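Side-chain contacts in Drep2 (Drosophila melanogaster, PDB 4D2K), which probably takes part in apoptotic DNA fragmentation, its CIDE domain, the part in this structure, belonging to a family that builds higher-order assemblies: residues 13-16 with 21-24; 48-53 with 57-62. All coordinates share one frame; numbering follows the deposited sequence.

Contact 1: 13-16 with 21-24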
loop_
_atom_site.group_PDB
_atom_site.type_symbol
_atom_site.label_atom_id
_atom_site.label_comp_id
_atom_site.label_asym_id
_atom_site.label_seq_id
_atom_site.Cartn_x
_atom_site.Cartn_y
_atom_site.Cartn_z
ATOM N N LYS A 13 6.488 2.942 -1.115
ATOM C CA LYS A 13 5.735 4.183 -1.334
ATOM C C LYS A 13 4.227 3.884 -1.353
ATOM O O LYS A 13 3.766 2.979 -2.051
ATOM C CB LYS A 13 6.173 4.869 -2.638
ATOM C CG LYS A 13 7.628 5.445 -2.609
ATOM C CD LYS A 13 8.108 5.828 -4.040
ATOM C CE LYS A 13 9.530 6.455 -4.063
ATOM N NZ LYS A 13 10.018 6.771 -5.459
ATOM N N ILE A 14 3.447 4.666 -0.621
ATOM C CA ILE A 14 2.035 4.386 -0.513
ATOM C C ILE A 14 1.278 5.653 -0.880
ATOM O O ILE A 14 1.408 6.708 -0.257
ATOM C CB ILE A 14 1.653 3.843 0.902
ATOM C CG1 ILE A 14 0.198 3.374 0.929
ATOM C CG2 ILE A 14 1.857 4.880 1.991
ATOM C CD1 ILE A 14 -0.024 2.008 0.302
ATOM N N TRP A 15 0.548 5.552 -1.984
ATOM C CA TRP A 15 -0.170 6.685 -2.528
ATOM C C TRP A 15 -1.679 6.415 -2.472
ATOM O O TRP A 15 -2.114 5.253 -2.524
ATOM C CB TRP A 15 0.256 6.916 -3.976
ATOM C CG TRP A 15 1.701 7.236 -4.193
ATOM C CD1 TRP A 15 2.671 7.317 -3.250
ATOM C CD2 TRP A 15 2.341 7.485 -5.450
ATOM N NE1 TRP A 15 3.875 7.622 -3.834
ATOM C CE2 TRP A 15 3.697 7.728 -5.186
ATOM C CE3 TRP A 15 1.897 7.523 -6.774
ATOM C CZ2 TRP A 15 4.623 8.017 -6.205
ATOM C CZ3 TRP A 15 2.824 7.800 -7.787
ATOM C CH2 TRP A 15 4.162 8.041 -7.493
ATOM N N ASP A 16 -2.491 7.471 -2.490
ATOM C CA ASP A 16 -3.931 7.244 -2.425
ATOM C C ASP A 16 -4.396 6.859 -3.820
ATOM O O ASP A 16 -3.595 6.888 -4.763
ATOM C CB ASP A 16 -4.680 8.461 -1.865
ATOM C CG ASP A 16 -4.573 9.700 -2.740
ATOM O OD1 ASP A 16 -4.418 9.620 -3.975
ATOM O OD2 ASP A 16 -4.612 10.790 -2.159
ATOM N N VAL A 21 -2.183 12.103 -2.577
ATOM C CA VAL A 21 -1.399 12.038 -1.363
ATOM C C VAL A 21 -0.407 10.894 -1.569
ATOM O O VAL A 21 -0.781 9.789 -1.965
ATOM C CB VAL A 21 -2.260 11.793 -0.106
ATOM C CG1 VAL A 21 -1.390 11.557 1.101
ATOM C CG2 VAL A 21 -3.263 12.954 0.116
ATOM N N ARG A 22 0.861 11.196 -1.317
ATOM C CA ARG A 22 1.968 10.338 -1.657
ATOM C C ARG A 22 2.873 10.269 -0.445
ATOM O O ARG A 22 3.443 11.293 -0.060
ATOM C CB ARG A 22 2.703 10.913 -2.846
ATOM C CG ARG A 22 1.901 10.898 -4.099
ATOM C CD ARG A 22 2.688 11.446 -5.246
ATOM N NE ARG A 22 1.870 11.424 -6.454
ATOM C CZ ARG A 22 2.358 11.360 -7.685
ATOM N NH1 ARG A 22 3.675 11.313 -7.874
ATOM N NH2 ARG A 22 1.529 11.337 -8.727
ATOM N N LYS A 23 3.001 9.088 0.147
ATOM C CA LYS A 23 3.700 8.931 1.419
ATOM C C LYS A 23 4.774 7.847 1.343
ATOM O O LYS A 23 4.724 6.963 0.501
ATOM C CB LYS A 23 2.711 8.560 2.533
ATOM C CG LYS A 23 1.592 9.574 2.750
ATOM C CD LYS A 23 2.118 10.808 3.425
ATOM C CE LYS A 23 1.020 11.781 3.725
ATOM N NZ LYS A 23 1.391 12.618 4.864
ATOM N N GLY A 24 5.724 7.887 2.262
ATOM C CA GLY A 24 6.757 6.881 2.282
ATOM C C GLY A 24 6.628 6.166 3.607
ATOM O O GLY A 24 6.409 6.804 4.638
#

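Contact 2: 48-53 with 57-62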
loop_
_atom_site.group_PDB
_atom_site.type_symbol
_atom_site.label_atom_id
_atom_site.label_comp_id
_atom_site.label_asym_id
_atom_site.label_seq_id
_atom_site.Cartn_x
_atom_site.Cartn_y
_atom_site.Cartn_z
ATOM N N PRO A 48 -11.388 -1.388 6.587
ATOM C CA PRO A 48 -10.659 -2.259 5.667
ATOM C C PRO A 48 -10.300 -1.555 4.372
ATOM O O PRO A 48 -10.975 -0.614 3.915
ATOM C CB PRO A 48 -11.646 -3.406 5.412
ATOM C CG PRO A 48 -13.004 -2.929 6.006
ATOM C CD PRO A 48 -12.843 -1.501 6.403
ATOM N N VAL A 49 -9.205 -2.028 3.791
ATOM C CA VAL A 49 -8.612 -1.400 2.623
ATOM C C VAL A 49 -8.060 -2.496 1.729
ATOM O O VAL A 49 -7.914 -3.659 2.135
ATOM C CB VAL A 49 -7.458 -0.400 2.996
ATOM C CG1 VAL A 49 -7.968 0.729 3.878
ATOM C CG2 VAL A 49 -6.315 -1.128 3.705
ATOM N N ARG A 50 -7.739 -2.119 0.508
ATOM C CA ARG A 50 -7.030 -3.001 -0.380
ATOM C C ARG A 50 -5.713 -2.323 -0.787
ATOM O O ARG A 50 -5.625 -1.106 -0.833
ATOM C CB ARG A 50 -7.932 -3.325 -1.569
ATOM C CG ARG A 50 -9.055 -4.284 -1.189
ATOM C CD ARG A 50 -10.222 -4.250 -2.162
ATOM N NE ARG A 50 -10.776 -2.903 -2.283
ATOM C CZ ARG A 50 -10.709 -2.160 -3.384
ATOM N NH1 ARG A 50 -10.133 -2.644 -4.481
ATOM N NH2 ARG A 50 -11.238 -0.941 -3.392
ATOM N N VAL A 51 -4.683 -3.106 -1.057
ATOM C CA VAL A 51 -3.418 -2.537 -1.504
ATOM C C VAL A 51 -3.120 -3.072 -2.891
ATOM O O VAL A 51 -3.205 -4.272 -3.117
ATOM C CB VAL A 51 -2.266 -2.867 -0.530
ATOM C CG1 VAL A 51 -0.949 -2.351 -1.078
ATOM C CG2 VAL A 51 -2.551 -2.260 0.848
ATOM N N VAL A 52 -2.795 -2.201 -3.833
ATOM C CA VAL A 52 -2.514 -2.690 -5.168
ATOM C C VAL A 52 -1.241 -2.065 -5.691
ATOM O O VAL A 52 -0.822 -1.017 -5.217
ATOM C CB VAL A 52 -3.687 -2.388 -6.176
ATOM C CG1 VAL A 52 -4.987 -3.038 -5.728
ATOM C CG2 VAL A 52 -3.874 -0.879 -6.365
ATOM N N LEU A 53 -0.634 -2.699 -6.686
ATOM C CA LEU A 53 0.518 -2.113 -7.351
ATOM C C LEU A 53 0.058 -0.880 -8.115
ATOM O O LEU A 53 -1.014 -0.880 -8.729
ATOM C CB LEU A 53 1.153 -3.115 -8.312
ATOM C CG LEU A 53 1.849 -4.348 -7.738
ATOM C CD1 LEU A 53 2.434 -5.154 -8.889
ATOM C CD2 LEU A 53 2.953 -3.925 -6.786
ATOM N N GLY A 57 -2.529 -2.369 -11.045
ATOM C CA GLY A 57 -3.663 -2.751 -10.227
ATOM C C GLY A 57 -3.600 -4.131 -9.586
ATOM O O GLY A 57 -4.525 -4.513 -8.864
ATOM N N THR A 58 -2.506 -4.865 -9.792
ATOM C CA THR A 58 -2.368 -6.175 -9.148
ATOM C C THR A 58 -2.512 -6.026 -7.649
ATOM O O THR A 58 -1.894 -5.147 -7.070
ATOM C CB THR A 58 -1.004 -6.833 -9.416
ATOM O OG1 THR A 58 -0.872 -7.146 -10.809
ATOM C CG2 THR A 58 -0.863 -8.107 -8.597
ATOM N N GLN A 59 -3.358 -6.851 -7.030
ATOM C CA GLN A 59 -3.612 -6.748 -5.598
ATOM C C GLN A 59 -2.604 -7.533 -4.756
ATOM O O GLN A 59 -2.225 -8.628 -5.126
ATOM C CB GLN A 59 -5.024 -7.227 -5.267
ATOM C CG GLN A 59 -5.425 -6.896 -3.859
ATOM C CD GLN A 59 -6.891 -7.179 -3.561
ATOM O OE1 GLN A 59 -7.691 -7.444 -4.463
ATOM N NE2 GLN A 59 -7.254 -7.081 -2.288
ATOM N N ILE A 60 -2.195 -6.978 -3.621
ATOM C CA ILE A 60 -1.326 -7.701 -2.687
ATOM C C ILE A 60 -2.138 -8.036 -1.444
ATOM O O ILE A 60 -2.677 -7.128 -0.790
ATOM C CB ILE A 60 -0.072 -6.873 -2.275
ATOM C CG1 ILE A 60 0.790 -6.538 -3.492
ATOM C CG2 ILE A 60 0.757 -7.622 -1.255
ATOM C CD1 ILE A 60 0.477 -5.210 -4.115
ATOM N N GLU A 61 -2.210 -9.315 -1.085
ATOM C CA GLU A 61 -3.060 -9.730 0.040
ATOM C C GLU A 61 -2.392 -10.620 1.059
ATOM O O GLU A 61 -3.082 -11.265 1.844
ATOM C CB GLU A 61 -4.301 -10.497 -0.445
ATOM C CG GLU A 61 -5.120 -9.844 -1.537
ATOM C CD GLU A 61 -6.236 -10.758 -1.998
ATOM O OE1 GLU A 61 -7.042 -11.196 -1.150
ATOM O OE2 GLU A 61 -6.299 -11.062 -3.199
ATOM N N ASP A 62 -1.070 -10.680 1.053
ATOM C CA ASP A 62 -0.371 -11.625 1.924
ATOM C C ASP A 62 1.134 -11.361 1.982
ATOM O O ASP A 62 1.698 -10.709 1.104
ATOM C CB ASP A 62 -0.648 -13.075 1.500
ATOM C CG ASP A 62 -0.426 -13.309 0.004
ATOM O OD1 ASP A 62 0.724 -13.202 -0.483
ATOM O OD2 ASP A 62 -1.410 -13.665 -0.685
HETATM O O HOH W 1 -4.905 -5.836 -0.379
#

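Contact 1: 13-16 with 21-24
Val21 meets Asp16 where the turn between the two strands closes. Its backbone N donates to Asp16 OD2 at 2.8 Å, reaching the carboxylate from above its plane, and its carbonyl O takes the backbone N of Asp16 at 2.9 Å. The carboxylate can bend back over the turn because Asp16 CG sits between the backbone N and the carbonyl carbon (chi1 64°); OD1 also accepts the N of Asn20, so both oxygens serve the turn. Val21 CB and CG2 rest against OD2. Next comes Arg22, whose chain runs extended from CG to NE across one face of the Trp15 ring. Its CG lies over the five-membered ring, 3.6 Å from the centroid, a CH-pi contact. Farther out the guanidinium stacks flat on the six-membered ring, planes 15° apart, with CZ 3.9 Å from that centroid in a cation-pi contact and NH1 3.3 Å from Trp15 CH2. NE donates to Arg19 O, tying the guanidinium back to the turn. Without the indole, as with an alanine here, the Arg22 guanidinium would probably keep that bond but lose the ring that holds it flat. The two strands, 10-16 and 22-27, form the first beta hairpin of the ubiquitin-like CIDE-N fold, and Trp15 and Arg22 are a non-hydrogen-bonded pair within it. Lys23 is on the other face with Ile14: its N and O both bond to the Ile14 backbone, and its CB packs 3.8 Å from Ile14 CG2. Gly24 and Lys13 form the next non-hydrogen-bonded pair, where Lys13 CA comes 3.5 Å from Lys23 O in a CA-H...O contact.

Contact 2: 48-53 with 57-62
Leu53 lies alongside Thr58 and crosses Ile60 at about a right angle. From its CB, 3.9 Å from Thr58 O, the chain continues to CG, which touches both that oxygen and Ile60 CD1. There it forks: CD1 runs beside Thr58 CB, and CD2 meets Ile60 CD1 at 3.9 Å. The first torsion (chi1 -68°) sets CG beside the backbone N, from where the two methyls reach these different residues. Leu75 of the neighbouring strand touches both Leu53 and Ile60, continuing this apolar patch into the sheet. The Leu53 backbone is held as well: its N donates to Thr58 O at 2.8 Å, in the carbonyl plane, and its O accepts Gly57 N in a longer, more bent bond. The carbonyl O of Gly57 lies 3.5 Å from Val52 CG1. Farther along, Ile60 N gives a nearly straight bond to Val51 O (2.9 Å, 174° at the hydrogen). Beyond this bond the segments diverge, and a water bridges them, accepting from Val51 N and Gln59 NE2 and donating to Ile60 O. The extended Gln59 chain brings CG to 3.5 Å from Val51 O and NE2 to 3.5 Å from Arg50 CG; Arg50 itself sends NH2 on to Glu82 O. Asp62 ends the segment as the N-cap of helix 63-67, with OD1 accepting Tyr65 N. A regular strand, 49-53, thus pairs through a short turn with a brief, weakly bonded edge strand: the second hairpin, third strand to short fourth strand, of the ubiquitin-like beta-grasp fold.

How the contacts relate
Both contacts are antiparallel hairpins of one mixed sheet, and each supplies one of its outermost strands: 22-27 in contact 1, 59-60 in contact 2. Strand 74-79 lies between their inner strands, parallel to 10-16 and antiparallel to 49-53. Leu77 touches Ile14 of contact 1 and Val49 of contact 2, while Leu75, bonded through its backbone to Lys13 and Trp15, connects contact 1 with the apolar side chains of contact 2. The contact centres are about 14 Å apart, with the middle of the domain between them; their nearest atoms stay about 5 Å apart without touching. Contact 1 lies largely at the surface, whereas contact 2 reaches further into the core, with Val51 and Ile60 meeting helix 30-40.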